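Local coordinates for ABC transporter, substrate binding protein (Polyamine) (Agrobacterium tumefaciens, PDB 4EUO), which binds gamma-aminobutanoic acid as the periplasmic solute-binding protein of an ABC transporter, probably handing it on for import, at residues G36-G41 / V57-D62; L72-D77 / V230-K235; K117-L122 / W218-T223. All blocks are in the same frame, centred on the assembly; numbering follows the deposited sequence.

Interaction 1 (G36-G41 / V57-D62)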
ATOM      1  N   GLY A  36     -11.736   6.158  -8.321  1.00 14.34           N
ATOM      2  CA  GLY A  36     -11.479   5.256  -7.228  1.00 14.87           C
ATOM      3  C   GLY A  36     -12.471   5.470  -6.103  1.00 15.99           C
ATOM      4  O   GLY A  36     -13.534   6.078  -6.305  1.00 17.18           O
ATOM      5  N   PRO A  37     -12.150   4.992  -4.910  1.00 13.82           N
ATOM      6  CA  PRO A  37     -10.900   4.291  -4.565  1.00 13.33           C
ATOM      7  C   PRO A  37     -10.794   2.895  -5.162  1.00 14.22           C
ATOM      8  O   PRO A  37     -11.794   2.215  -5.414  1.00 13.06           O
ATOM      9  CB  PRO A  37     -10.945   4.252  -3.040  1.00 15.08           C
ATOM     10  CG  PRO A  37     -12.438   4.140  -2.752  1.00 19.57           C
ATOM     11  CD  PRO A  37     -13.060   5.087  -3.747  1.00 15.87           C
ATOM     12  N   THR A  38      -9.554   2.422  -5.337  1.00 11.86           N
ATOM     13  CA  THR A  38      -9.348   1.079  -5.837  1.00 11.30           C
ATOM     14  C   THR A  38     -10.192   0.115  -5.044  1.00 11.76           C
ATOM     15  O   THR A  38     -10.151   0.104  -3.809  1.00 12.25           O
ATOM     16  CB  THR A  38      -7.889   0.705  -5.757  1.00 13.69           C
ATOM     17  OG1 THR A  38      -7.225   1.591  -6.660  1.00 15.33           O
ATOM     18  CG2 THR A  38      -7.617  -0.771  -6.148  1.00 13.68           C
ATOM     19  N   ASP A  39     -10.916  -0.742  -5.745  1.00 10.56           N
ATOM     20  CA  ASP A  39     -11.806  -1.711  -5.145  1.00 10.32           C
ATOM     21  C   ASP A  39     -11.792  -2.907  -6.068  1.00 11.03           C
ATOM     22  O   ASP A  39     -12.166  -2.774  -7.241  1.00 10.51           O
ATOM     23  CB  ASP A  39     -13.196  -1.078  -5.019  1.00 11.86           C
ATOM     24  CG  ASP A  39     -14.236  -1.965  -4.378  1.00 16.33           C
ATOM     25  OD1 ASP A  39     -14.825  -1.538  -3.354  1.00 22.68           O
ATOM     26  OD2 ASP A  39     -14.460  -3.081  -4.884  1.00 13.53           O
ATOM     27  N   TYR A  40     -11.353  -4.061  -5.560  1.00 10.58           N
ATOM     28  CA  TYR A  40     -11.195  -5.215  -6.412  1.00  9.63           C
ATOM     29  C   TYR A  40     -12.514  -5.788  -6.883  1.00 13.32           C
ATOM     30  O   TYR A  40     -12.567  -6.325  -8.006  1.00 12.24           O
ATOM     31  CB  TYR A  40     -10.326  -6.267  -5.724  1.00 10.41           C
ATOM     32  CG  TYR A  40      -9.002  -5.706  -5.231  1.00  9.78           C
ATOM     33  CD1 TYR A  40      -8.211  -4.894  -6.045  1.00 10.32           C
ATOM     34  CD2 TYR A  40      -8.516  -6.035  -3.974  1.00  9.54           C
ATOM     35  CE1 TYR A  40      -6.999  -4.370  -5.588  1.00 10.61           C
ATOM     36  CE2 TYR A  40      -7.318  -5.522  -3.505  1.00  9.81           C
ATOM     37  CZ  TYR A  40      -6.558  -4.700  -4.319  1.00 10.20           C
ATOM     38  OH  TYR A  40      -5.380  -4.150  -3.895  1.00  8.94           O
ATOM     39  N   GLY A  41     -13.567  -5.631  -6.081  1.00 12.62           N
ATOM     40  CA  GLY A  41     -14.903  -6.075  -6.499  1.00 11.82           C
ATOM     41  C   GLY A  41     -15.400  -5.229  -7.664  1.00 12.80           C
ATOM     42  O   GLY A  41     -15.951  -5.771  -8.635  1.00 13.26           O
ATOM     43  N   VAL A  57      -4.912   1.121 -12.881  1.00  9.74           N
ATOM     44  CA  VAL A  57      -5.290   1.039 -11.475  1.00  8.34           C
ATOM     45  C   VAL A  57      -4.043   0.787 -10.621  1.00  9.31           C
ATOM     46  O   VAL A  57      -3.230  -0.081 -10.925  1.00  9.39           O
ATOM     47  CB  VAL A  57      -6.322  -0.085 -11.241  1.00 10.11           C
ATOM     48  CG1 VAL A  57      -6.873  -0.063  -9.808  1.00 10.36           C
ATOM     49  CG2 VAL A  57      -7.510  -0.004 -12.222  1.00 10.87           C
ATOM     50  N   ASP A  58      -3.958   1.527  -9.526  1.00  7.74           N
ATOM     51  CA  ASP A  58      -2.937   1.268  -8.529  1.00  7.77           C
ATOM     52  C   ASP A  58      -3.554   0.247  -7.544  1.00  8.67           C
ATOM     53  O   ASP A  58      -4.584   0.505  -6.908  1.00  9.20           O
ATOM     54  CB  ASP A  58      -2.586   2.583  -7.838  1.00  8.84           C
ATOM     55  CG  ASP A  58      -1.530   2.449  -6.774  1.00  8.88           C
ATOM     56  OD1 ASP A  58      -1.706   1.601  -5.878  1.00 10.05           O
ATOM     57  OD2 ASP A  58      -0.531   3.167  -6.853  1.00 10.04           O
ATOM     58  N   VAL A  59      -2.906  -0.924  -7.466  1.00  8.43           N
ATOM     59  CA  VAL A  59      -3.406  -2.027  -6.639  1.00  8.02           C
ATOM     60  C   VAL A  59      -2.319  -2.511  -5.697  1.00  8.50           C
ATOM     61  O   VAL A  59      -1.148  -2.202  -5.871  1.00  8.33           O
ATOM     62  CB  VAL A  59      -3.889  -3.215  -7.531  1.00  9.36           C
ATOM     63  CG1 VAL A  59      -5.040  -2.805  -8.436  1.00  9.48           C
ATOM     64  CG2 VAL A  59      -2.735  -3.805  -8.342  1.00  9.65           C
ATOM     65  N   GLU A  60      -2.700  -3.375  -4.738  1.00  7.65           N
ATOM     66  CA  GLU A  60      -1.700  -4.018  -3.898  1.00  8.09           C
ATOM     67  C   GLU A  60      -0.958  -5.079  -4.696  1.00  8.95           C
ATOM     68  O   GLU A  60      -1.577  -5.781  -5.524  1.00  8.66           O
ATOM     69  CB  GLU A  60      -2.382  -4.613  -2.661  1.00  9.09           C
ATOM     70  CG  GLU A  60      -2.794  -3.491  -1.700  1.00  9.00           C
ATOM     71  CD  GLU A  60      -4.003  -3.788  -0.831  1.00 10.09           C
ATOM     72  OE1 GLU A  60      -4.937  -4.484  -1.277  1.00  8.85           O
ATOM     73  OE2 GLU A  60      -4.053  -3.235   0.286  1.00 11.45           O
ATOM     74  N   GLY A  61       0.343  -5.246  -4.425  1.00  8.28           N
ATOM     75  CA  GLY A  61       1.139  -6.176  -5.228  1.00  8.46           C
ATOM     76  C   GLY A  61       0.715  -7.628  -5.156  1.00  9.82           C
ATOM     77  O   GLY A  61       0.897  -8.371  -6.138  1.00  9.37           O
ATOM     78  N   ASP A  62       0.168  -8.072  -4.026  1.00  8.21           N
ATOM     79  CA  ASP A  62      -0.266  -9.468  -3.943  1.00  8.21           C
ATOM     80  C   ASP A  62      -1.497  -9.710  -4.826  1.00 10.02           C
ATOM     81  O   ASP A  62      -1.616 -10.763  -5.455  1.00 11.22           O
ATOM     82  CB  ASP A  62      -0.524  -9.876  -2.490  1.00  9.63           C
ATOM     83  CG  ASP A  62      -1.723  -9.193  -1.878  1.00 10.25           C
ATOM     84  OD1 ASP A  62      -1.698  -7.938  -1.762  1.00 10.29           O
ATOM     85  OD2 ASP A  62      -2.694  -9.892  -1.563  1.00 10.07           O
TER
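Tyr40 OH meets Glu60 twice: it donates to Glu60 OE1 at 2.7 Å and accepts from Glu60 N at 2.9 Å, the N-H pointing at the phenol oxygen with an angle of 165°. One hydroxyl thus bridges the backbone and the carboxylate of a single residue, and the two bonds together fix where the phenol end can sit. OE1 lies in the plane of the tyrosine ring, at its edge, whereas the hydroxyl reaches OE1 from above the carboxylate plane; the two planes are turned 45° apart. Next to the hydroxyl, Tyr40 CE1 rests 3.8 Å from Val59 CG1. That methyl is also near the methyl of Thr38, whose CG2 stands 4.0 Å from Val59 CG1. Thr38 OG1 donates to Asp58 O at 2.9 Å; with chi1 at -65°, OG1 lies beside the threonine's own backbone N while CG2 is swung toward the valines. Val57 CG1 packs 3.6 Å from Thr38 OG1.

Farther out, Tyr63 stacks on the Tyr40 ring, and Tyr135 holds the second oxygen, Glu60 OE2. Asp58 turns its carboxylate to Trp8, Gln16 and Ser98. Glu60, at the end of strand 56-60, touches the bound gamma-aminobutanoic acid, so Tyr40 probably acts from the second shell to position it, in the interdomain ligand cleft of the periplasmic binding protein fold.

Interaction 2 (L72-D77 / V230-K235)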
ATOM      1  N   LEU A  72      -8.382 -10.968 -15.254  1.00 14.79           N
ATOM      2  CA  LEU A  72      -8.806  -9.628 -14.872  1.00 12.93           C
ATOM      3  C   LEU A  72      -8.032  -8.508 -15.513  1.00 12.50           C
ATOM      4  O   LEU A  72      -8.508  -7.371 -15.520  1.00 12.78           O
ATOM      5  CB  LEU A  72      -8.729  -9.498 -13.340  1.00 12.96           C
ATOM      6  CG  LEU A  72      -9.738 -10.362 -12.572  1.00 14.67           C
ATOM      7  CD1 LEU A  72      -9.264 -10.610 -11.130  1.00 16.07           C
ATOM      8  CD2 LEU A  72     -11.112  -9.722 -12.565  1.00 18.35           C
ATOM      9  N   LEU A  73      -6.826  -8.805 -16.014  1.00 13.19           N
ATOM     10  CA  LEU A  73      -5.868  -7.832 -16.477  1.00 11.95           C
ATOM     11  C   LEU A  73      -5.362  -8.021 -17.882  1.00 12.71           C
ATOM     12  O   LEU A  73      -5.177  -9.162 -18.306  1.00 15.82           O
ATOM     13  CB  LEU A  73      -4.624  -7.820 -15.526  1.00 11.95           C
ATOM     14  CG  LEU A  73      -4.931  -7.632 -14.025  1.00 12.12           C
ATOM     15  CD1 LEU A  73      -3.614  -7.657 -13.211  1.00 12.57           C
ATOM     16  CD2 LEU A  73      -5.679  -6.309 -13.755  1.00 13.19           C
ATOM     17  N   GLU A  74      -4.990  -6.922 -18.524  1.00 12.49           N
ATOM     18  CA  GLU A  74      -4.299  -6.995 -19.797  1.00 13.56           C
ATOM     19  C   GLU A  74      -2.860  -7.330 -19.501  1.00 16.94           C
ATOM     20  O   GLU A  74      -2.276  -6.830 -18.515  1.00 14.77           O
ATOM     21  CB  GLU A  74      -4.287  -5.625 -20.463  1.00 14.23           C
ATOM     22  CG  GLU A  74      -5.649  -5.122 -20.923  1.00 14.81           C
ATOM     23  CD  GLU A  74      -6.301  -5.852 -22.082  1.00 18.13           C
ATOM     24  OE1 GLU A  74      -5.642  -6.704 -22.722  1.00 18.26           O
ATOM     25  OE2 GLU A  74      -7.505  -5.598 -22.309  1.00 17.11           O
ATOM     26  N   LYS A  75      -2.226  -8.124 -20.396  1.00 15.84           N
ATOM     27  CA  LYS A  75      -0.799  -8.344 -20.275  1.00 14.95           C
ATOM     28  C   LYS A  75      -0.174  -7.002 -20.608  1.00 15.57           C
ATOM     29  O   LYS A  75      -0.645  -6.281 -21.508  1.00 17.24           O
ATOM     30  CB  LYS A  75      -0.324  -9.409 -21.288  1.00 17.43           C
ATOM     31  CG  LYS A  75      -0.521 -10.824 -20.780  1.00 24.63           C
ATOM     32  CD  LYS A  75       0.075 -11.865 -21.720  1.00 32.50           C
ATOM     33  CE  LYS A  75      -0.184 -13.280 -21.264  1.00 50.15           C
ATOM     34  NZ  LYS A  75       0.726 -13.684 -20.159  1.00 63.81           N
ATOM     35  N   LEU A  76       0.859  -6.606 -19.862  1.00 14.27           N
ATOM     36  CA  LEU A  76       1.479  -5.321 -20.146  1.00 13.08           C
ATOM     37  C   LEU A  76       2.335  -5.378 -21.425  1.00 16.88           C
ATOM     38  O   LEU A  76       2.923  -6.421 -21.736  1.00 17.55           O
ATOM     39  CB  LEU A  76       2.332  -4.815 -18.967  1.00 13.42           C
ATOM     40  CG  LEU A  76       1.572  -4.481 -17.670  1.00 15.47           C
ATOM     41  CD1 LEU A  76       2.504  -3.775 -16.706  1.00 15.55           C
ATOM     42  CD2 LEU A  76       0.340  -3.594 -17.910  1.00 15.77           C
ATOM     43  N   ASP A  77       2.427  -4.251 -22.114  1.00 15.63           N
ATOM     44  CA  ASP A  77       3.223  -4.177 -23.354  1.00 17.27           C
ATOM     45  C   ASP A  77       4.634  -3.739 -22.971  1.00 18.32           C
ATOM     46  O   ASP A  77       4.897  -2.547 -22.786  1.00 16.92           O
ATOM     47  CB  ASP A  77       2.596  -3.191 -24.351  1.00 18.61           C
ATOM     48  CG  ASP A  77       3.286  -3.150 -25.703  1.00 23.40           C
ATOM     49  OD1 ASP A  77       4.393  -3.722 -25.823  1.00 24.81           O
ATOM     50  OD2 ASP A  77       2.737  -2.512 -26.625  1.00 26.26           O
ATOM     51  N   VAL A 230      -3.614  -2.839 -15.713  1.00 10.39           N
ATOM     52  CA  VAL A 230      -4.572  -2.379 -16.715  1.00  9.80           C
ATOM     53  C   VAL A 230      -5.703  -3.378 -16.784  1.00 10.92           C
ATOM     54  O   VAL A 230      -5.492  -4.508 -17.196  1.00 11.56           O
ATOM     55  CB  VAL A 230      -3.861  -2.265 -18.078  1.00 11.50           C
ATOM     56  CG1 VAL A 230      -4.867  -1.844 -19.159  1.00 12.19           C
ATOM     57  CG2 VAL A 230      -2.710  -1.278 -18.019  1.00 12.58           C
ATOM     58  N   PRO A 231      -6.914  -2.999 -16.352  1.00 10.75           N
ATOM     59  CA  PRO A 231      -8.015  -3.978 -16.391  1.00  9.95           C
ATOM     60  C   PRO A 231      -8.315  -4.506 -17.796  1.00 12.11           C
ATOM     61  O   PRO A 231      -8.309  -3.724 -18.755  1.00 12.72           O
ATOM     62  CB  PRO A 231      -9.200  -3.217 -15.805  1.00 10.83           C
ATOM     63  CG  PRO A 231      -8.561  -2.181 -14.924  1.00 12.89           C
ATOM     64  CD  PRO A 231      -7.323  -1.752 -15.703  1.00 10.70           C
ATOM     65  N   LYS A 232      -8.606  -5.794 -17.893  1.00 11.42           N
ATOM     66  CA  LYS A 232      -8.913  -6.450 -19.164  1.00 11.50           C
ATOM     67  C   LYS A 232     -10.185  -5.853 -19.770  1.00 13.12           C
ATOM     68  O   LYS A 232     -11.261  -5.902 -19.163  1.00 13.14           O
ATOM     69  CB  LYS A 232      -9.109  -7.939 -18.913  1.00 13.70           C
ATOM     70  CG  LYS A 232      -9.264  -8.724 -20.244  1.00 19.42           C
ATOM     71  CD  LYS A 232      -8.826 -10.169 -20.140  1.00 33.83           C
ATOM     72  CE  LYS A 232      -8.625 -10.806 -21.497  1.00 51.23           C
ATOM     73  NZ  LYS A 232      -7.316 -10.435 -22.100  1.00 66.62           N
ATOM     74  N   GLY A 233     -10.036  -5.301 -20.975  1.00 13.18           N
ATOM     75  CA  GLY A 233     -11.158  -4.668 -21.664  1.00 13.69           C
ATOM     76  C   GLY A 233     -11.129  -3.162 -21.687  1.00 14.33           C
ATOM     77  O   GLY A 233     -12.083  -2.542 -22.165  1.00 13.96           O
ATOM     78  N   THR A 234     -10.068  -2.525 -21.152  1.00 12.82           N
ATOM     79  CA  THR A 234      -9.925  -1.075 -21.244  1.00 12.12           C
ATOM     80  C   THR A 234     -10.114  -0.657 -22.712  1.00 13.78           C
ATOM     81  O   THR A 234      -9.634  -1.368 -23.612  1.00 13.70           O
ATOM     82  CB  THR A 234      -8.523  -0.613 -20.781  1.00 12.57           C
ATOM     83  OG1 THR A 234      -8.327   0.775 -21.118  1.00 13.29           O
ATOM     84  CG2 THR A 234      -7.399  -1.459 -21.393  1.00 12.75           C
ATOM     85  N   LYS A 235     -10.721   0.510 -22.926  1.00 13.32           N
ATOM     86  CA  LYS A 235     -10.887   0.993 -24.307  1.00 13.81           C
ATOM     87  C   LYS A 235      -9.706   1.877 -24.677  1.00 19.95           C
ATOM     88  O   LYS A 235      -9.614   2.352 -25.816  1.00 21.65           O
ATOM     89  CB  LYS A 235     -12.229   1.732 -24.482  1.00 14.94           C
ATOM     90  CG  LYS A 235     -12.429   2.988 -23.652  1.00 18.40           C
ATOM     91  CD  LYS A 235     -13.669   3.808 -24.087  1.00 23.36           C
ATOM     92  CE  LYS A 235     -13.421   4.738 -25.269  1.00 27.70           C
ATOM     93  NZ  LYS A 235     -12.231   5.632 -25.089  1.00 25.98           N
TER
HETATM   94  O   HOH W   1      -2.391  -5.292 -16.258  1.00 12.02           O
HETATM   95  O   HOH W   2      -8.544  -3.749 -24.172  1.00 20.95           O
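Glu74 OE2 is gripped by two donors, the backbone N of Gly233 at 2.9 Å and a water that also donates to Thr234 O. Gly233 belongs to a type II beta turn running from Pro231 to Thr234, and its positive phi, 106°, suits the third position of such a turn. The N-H points almost straight at OE2, which it meets on the anti side, somewhat out of the carboxylate plane. A bend at chi2 (-69°) brings the glutamate's carboxylate back to Gly233 N. Glu74 CG itself lies 3.7 Å from Pro231 O. The other oxygen, OE1, makes a salt bridge with Lys237, while Lys232 NZ stays beyond salt-bridge distance from it.

Where the turn begins, the two backbones join in a single beta bridge between Leu73 and Pro231. Its two hydrogen bonds are similar in length and both nearly straight: Glu74 N donates to Val230 O at 2.8 Å, and Lys232 N donates to Leu72 O at 2.9 Å. A second water accepts from Val230 N and donates to Glu74 O, extending the link past the bridge. Val230 sits between this loop and helix 237-247, where it touches Ala240 and Ile244. Its two methyls divide the work: CG1 lies 3.8 Å from Glu74 CG, and CG2 lies 3.8 Å from Leu76 CD2.

Interaction 3 (K117-L122 / W218-T223); sequences KSWADL and WAQNIT
Trp119 reaches from the first turn of helix 119-122 to the corner at Ala219 and Gln220. From CB, a chi1 of -65° sets CG beside the backbone N and directs the indole at the type II beta turn formed by Trp218 to Asn221. CD1 comes first, 3.4 Å from Gln220 OE1 and close to Gln220 CB. Next, NE1 donates to Gln220 O at 2.9 Å with an N-H...O angle of 161°; the acceptor lies in the indole plane, yet the donor stands 50° out of the carbonyl plane. Just past NE1 and CE2, on the same edge, Trp119 CZ2 packs 3.7 Å from Ile222 CD1, while Ile105 and helix 142-149 also touch the tryptophan.

Behind the ring, Ser118 and Asp121 form a capping box: Asp121 N donates to Ser118 OG, and Ser118 N to Asp121 OD2. One water accepts from Trp119 N and donates to Ala219 O and Gln220 OE1; another runs from Ala120 N to the same OE1. Ala219 CB meets Lys117 O at 3.4 Å. The indole therefore works as both donor and apolar surface, and the waters give two early helix N-H groups acceptors that the turn does not supply directly.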
ATOM      1  N   LYS A 117       5.955   1.512  20.616  1.00 10.79           N
ATOM      2  CA  LYS A 117       7.122   1.558  19.773  1.00 10.28           C
ATOM      3  C   LYS A 117       7.192   0.264  18.958  1.00 12.03           C
ATOM      4  O   LYS A 117       7.617   0.296  17.788  1.00 12.33           O
ATOM      5  CB  LYS A 117       8.383   1.686  20.659  1.00 13.22           C
ATOM      6  CG  LYS A 117       9.661   1.945  19.868  1.00 15.19           C
ATOM      7  CD  LYS A 117      10.898   2.073  20.763  1.00 19.58           C
ATOM      8  CE  LYS A 117      10.935   1.042  21.861  1.00 35.00           C
ATOM      9  NZ  LYS A 117      11.157  -0.333  21.355  1.00 48.10           N
ATOM     10  N   SER A 118       6.848  -0.868  19.571  1.00 10.36           N
ATOM     11  CA  SER A 118       6.939  -2.166  18.926  1.00  9.62           C
ATOM     12  C   SER A 118       5.580  -2.769  18.633  1.00 10.63           C
ATOM     13  O   SER A 118       4.572  -2.344  19.202  1.00 10.49           O
ATOM     14  CB  SER A 118       7.743  -3.105  19.815  1.00 10.94           C
ATOM     15  OG  SER A 118       6.966  -3.332  20.979  1.00 11.47           O
ATOM     16  N   TRP A 119       5.556  -3.842  17.803  1.00  9.42           N
ATOM     17  CA  TRP A 119       4.296  -4.544  17.583  1.00  9.84           C
ATOM     18  C   TRP A 119       3.831  -5.140  18.910  1.00 10.29           C
ATOM     19  O   TRP A 119       2.641  -5.107  19.216  1.00 10.73           O
ATOM     20  CB  TRP A 119       4.438  -5.649  16.515  1.00  9.12           C
ATOM     21  CG  TRP A 119       4.760  -5.136  15.159  1.00  9.27           C
ATOM     22  CD1 TRP A 119       5.898  -5.386  14.446  1.00 10.24           C
ATOM     23  CD2 TRP A 119       3.997  -4.184  14.393  1.00  8.76           C
ATOM     24  NE1 TRP A 119       5.880  -4.685  13.258  1.00  9.03           N
ATOM     25  CE2 TRP A 119       4.737  -3.908  13.220  1.00  9.17           C
ATOM     26  CE3 TRP A 119       2.774  -3.526  14.594  1.00 10.30           C
ATOM     27  CZ2 TRP A 119       4.257  -3.039  12.223  1.00  9.63           C
ATOM     28  CZ3 TRP A 119       2.331  -2.628  13.627  1.00 10.54           C
ATOM     29  CH2 TRP A 119       3.062  -2.399  12.459  1.00 11.06           C
ATOM     30  N   ALA A 120       4.799  -5.631  19.732  1.00 10.36           N
ATOM     31  CA  ALA A 120       4.406  -6.140  21.053  1.00 10.35           C
ATOM     32  C   ALA A 120       3.700  -5.055  21.872  1.00 11.21           C
ATOM     33  O   ALA A 120       2.655  -5.344  22.469  1.00 12.06           O
ATOM     34  CB  ALA A 120       5.640  -6.632  21.808  1.00 12.56           C
ATOM     35  N   ASP A 121       4.208  -3.814  21.857  1.00 10.32           N
ATOM     36  CA  ASP A 121       3.542  -2.731  22.582  1.00 10.67           C
ATOM     37  C   ASP A 121       2.127  -2.505  22.056  1.00 12.44           C
ATOM     38  O   ASP A 121       1.176  -2.316  22.827  1.00 12.18           O
ATOM     39  CB  ASP A 121       4.307  -1.414  22.423  1.00 11.20           C
ATOM     40  CG  ASP A 121       5.707  -1.364  23.012  1.00 11.74           C
ATOM     41  OD1 ASP A 121       6.009  -2.193  23.919  1.00 13.08           O
ATOM     42  OD2 ASP A 121       6.489  -0.506  22.574  1.00 12.52           O
ATOM     43  N   LEU A 122       1.994  -2.514  20.697  1.00 11.11           N
ATOM     44  CA  LEU A 122       0.687  -2.237  20.103  1.00 10.69           C
ATOM     45  C   LEU A 122      -0.327  -3.304  20.493  1.00 11.62           C
ATOM     46  O   LEU A 122      -1.533  -3.014  20.553  1.00 11.77           O
ATOM     47  CB  LEU A 122       0.858  -2.161  18.567  1.00 10.69           C
ATOM     48  CG  LEU A 122      -0.375  -1.730  17.796  1.00 12.32           C
ATOM     49  CD1 LEU A 122      -0.873  -0.339  18.236  1.00 12.73           C
ATOM     50  CD2 LEU A 122      -0.119  -1.744  16.327  1.00 11.95           C
ATOM     51  N   TRP A 218       9.244   3.043  13.310  1.00  9.68           N
ATOM     52  CA  TRP A 218       9.633   2.164  12.208  1.00 10.11           C
ATOM     53  C   TRP A 218      10.174   0.824  12.721  1.00 10.60           C
ATOM     54  O   TRP A 218      10.709   0.039  11.914  1.00  9.68           O
ATOM     55  CB  TRP A 218      10.696   2.848  11.352  1.00 10.19           C
ATOM     56  CG  TRP A 218      10.171   4.049  10.628  1.00 10.56           C
ATOM     57  CD1 TRP A 218      10.152   5.346  11.073  1.00 13.35           C
ATOM     58  CD2 TRP A 218       9.675   4.075   9.288  1.00 10.09           C
ATOM     59  NE1 TRP A 218       9.653   6.173  10.091  1.00 12.43           N
ATOM     60  CE2 TRP A 218       9.366   5.418   8.977  1.00 12.10           C
ATOM     61  CE3 TRP A 218       9.498   3.094   8.297  1.00 10.16           C
ATOM     62  CZ2 TRP A 218       8.864   5.794   7.731  1.00 11.09           C
ATOM     63  CZ3 TRP A 218       9.013   3.468   7.066  1.00 10.79           C
ATOM     64  CH2 TRP A 218       8.670   4.795   6.804  1.00 10.92           C
ATOM     65  N   ALA A 219      10.002   0.531  14.027  1.00  9.05           N
ATOM     66  CA  ALA A 219      10.516  -0.729  14.561  1.00  9.91           C
ATOM     67  C   ALA A 219       9.762  -1.923  13.956  1.00 11.15           C
ATOM     68  O   ALA A 219       8.555  -2.059  14.115  1.00 10.07           O
ATOM     69  CB  ALA A 219      10.409  -0.739  16.087  1.00 11.19           C
ATOM     70  N   GLN A 220      10.504  -2.817  13.300  1.00  9.61           N
ATOM     71  CA  GLN A 220       9.946  -3.971  12.574  1.00  9.22           C
ATOM     72  C   GLN A 220       8.898  -3.506  11.535  1.00  9.79           C
ATOM     73  O   GLN A 220       7.917  -4.191  11.296  1.00  9.43           O
ATOM     74  CB  GLN A 220       9.372  -5.067  13.477  1.00  9.46           C
ATOM     75  CG  GLN A 220      10.414  -5.659  14.437  1.00 10.47           C
ATOM     76  CD  GLN A 220       9.734  -6.674  15.304  1.00 11.44           C
ATOM     77  OE1 GLN A 220       8.767  -6.406  16.003  1.00 11.35           O
ATOM     78  NE2 GLN A 220      10.196  -7.918  15.228  1.00 13.21           N
ATOM     79  N   ASN A 221       9.109  -2.345  10.930  1.00  8.84           N
ATOM     80  CA  ASN A 221       8.142  -1.852   9.914  1.00  8.24           C
ATOM     81  C   ASN A 221       8.011  -2.930   8.844  1.00  8.91           C
ATOM     82  O   ASN A 221       8.998  -3.584   8.506  1.00  9.07           O
ATOM     83  CB  ASN A 221       8.571  -0.514   9.367  1.00  8.86           C
ATOM     84  CG  ASN A 221       9.801  -0.539   8.502  1.00  8.81           C
ATOM     85  OD1 ASN A 221       9.718  -0.659   7.269  1.00  9.24           O
ATOM     86  ND2 ASN A 221      10.995  -0.330   9.121  1.00 10.36           N
ATOM     87  N   ILE A 222       6.795  -3.112   8.307  1.00  8.72           N
ATOM     88  CA  ILE A 222       6.517  -4.209   7.392  1.00  7.57           C
ATOM     89  C   ILE A 222       6.379  -3.653   5.995  1.00  8.69           C
ATOM     90  O   ILE A 222       5.444  -2.881   5.719  1.00  8.47           O
ATOM     91  CB  ILE A 222       5.266  -4.949   7.848  1.00  8.39           C
ATOM     92  CG1 ILE A 222       5.437  -5.521   9.272  1.00  8.37           C
ATOM     93  CG2 ILE A 222       4.891  -6.053   6.822  1.00 10.75           C
ATOM     94  CD1 ILE A 222       4.076  -5.888   9.882  1.00  9.82           C
ATOM     95  N   THR A 223       7.286  -4.044   5.089  1.00  8.44           N
ATOM     96  CA  THR A 223       7.263  -3.499   3.733  1.00  8.28           C
ATOM     97  C   THR A 223       6.406  -4.293   2.787  1.00  9.73           C
ATOM     98  O   THR A 223       6.182  -5.504   2.957  1.00  9.07           O
ATOM     99  CB  THR A 223       8.669  -3.431   3.115  1.00 10.43           C
ATOM    100  OG1 THR A 223       9.174  -4.755   2.957  1.00 11.62           O
ATOM    101  CG2 THR A 223       9.620  -2.662   3.952  1.00 11.07           C
TER
HETATM  102  O   HOH W   3       8.210  -3.763  16.451  1.00 11.76           O
HETATM  103  O   HOH W   4       7.407  -6.604  18.538  1.00 14.52           O

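Interactions 1 and 2 are both buried and adjoin each other, Val57 CG2 lying 3.6 Å from Pro231 CG; interaction 3 is partly buried and lies on the opposite side of the chain's centre from interaction 2. The strand 215-229 relates all three: it pairs with strand 56-60 of interaction 1, runs into the loop of interaction 2, and carries the corner of interaction 3. In interaction 1, two side-chain hydroxyls and one backbone N-H supply the cross-segment bonds, and Glu60 carries the contact to the ligand. Interaction 2 combines a backbone bridge with a carboxylate; interaction 3 has a single direct hydrogen bond, from an indole, beside apolar packing. Waters join the segments in interactions 2 and 3.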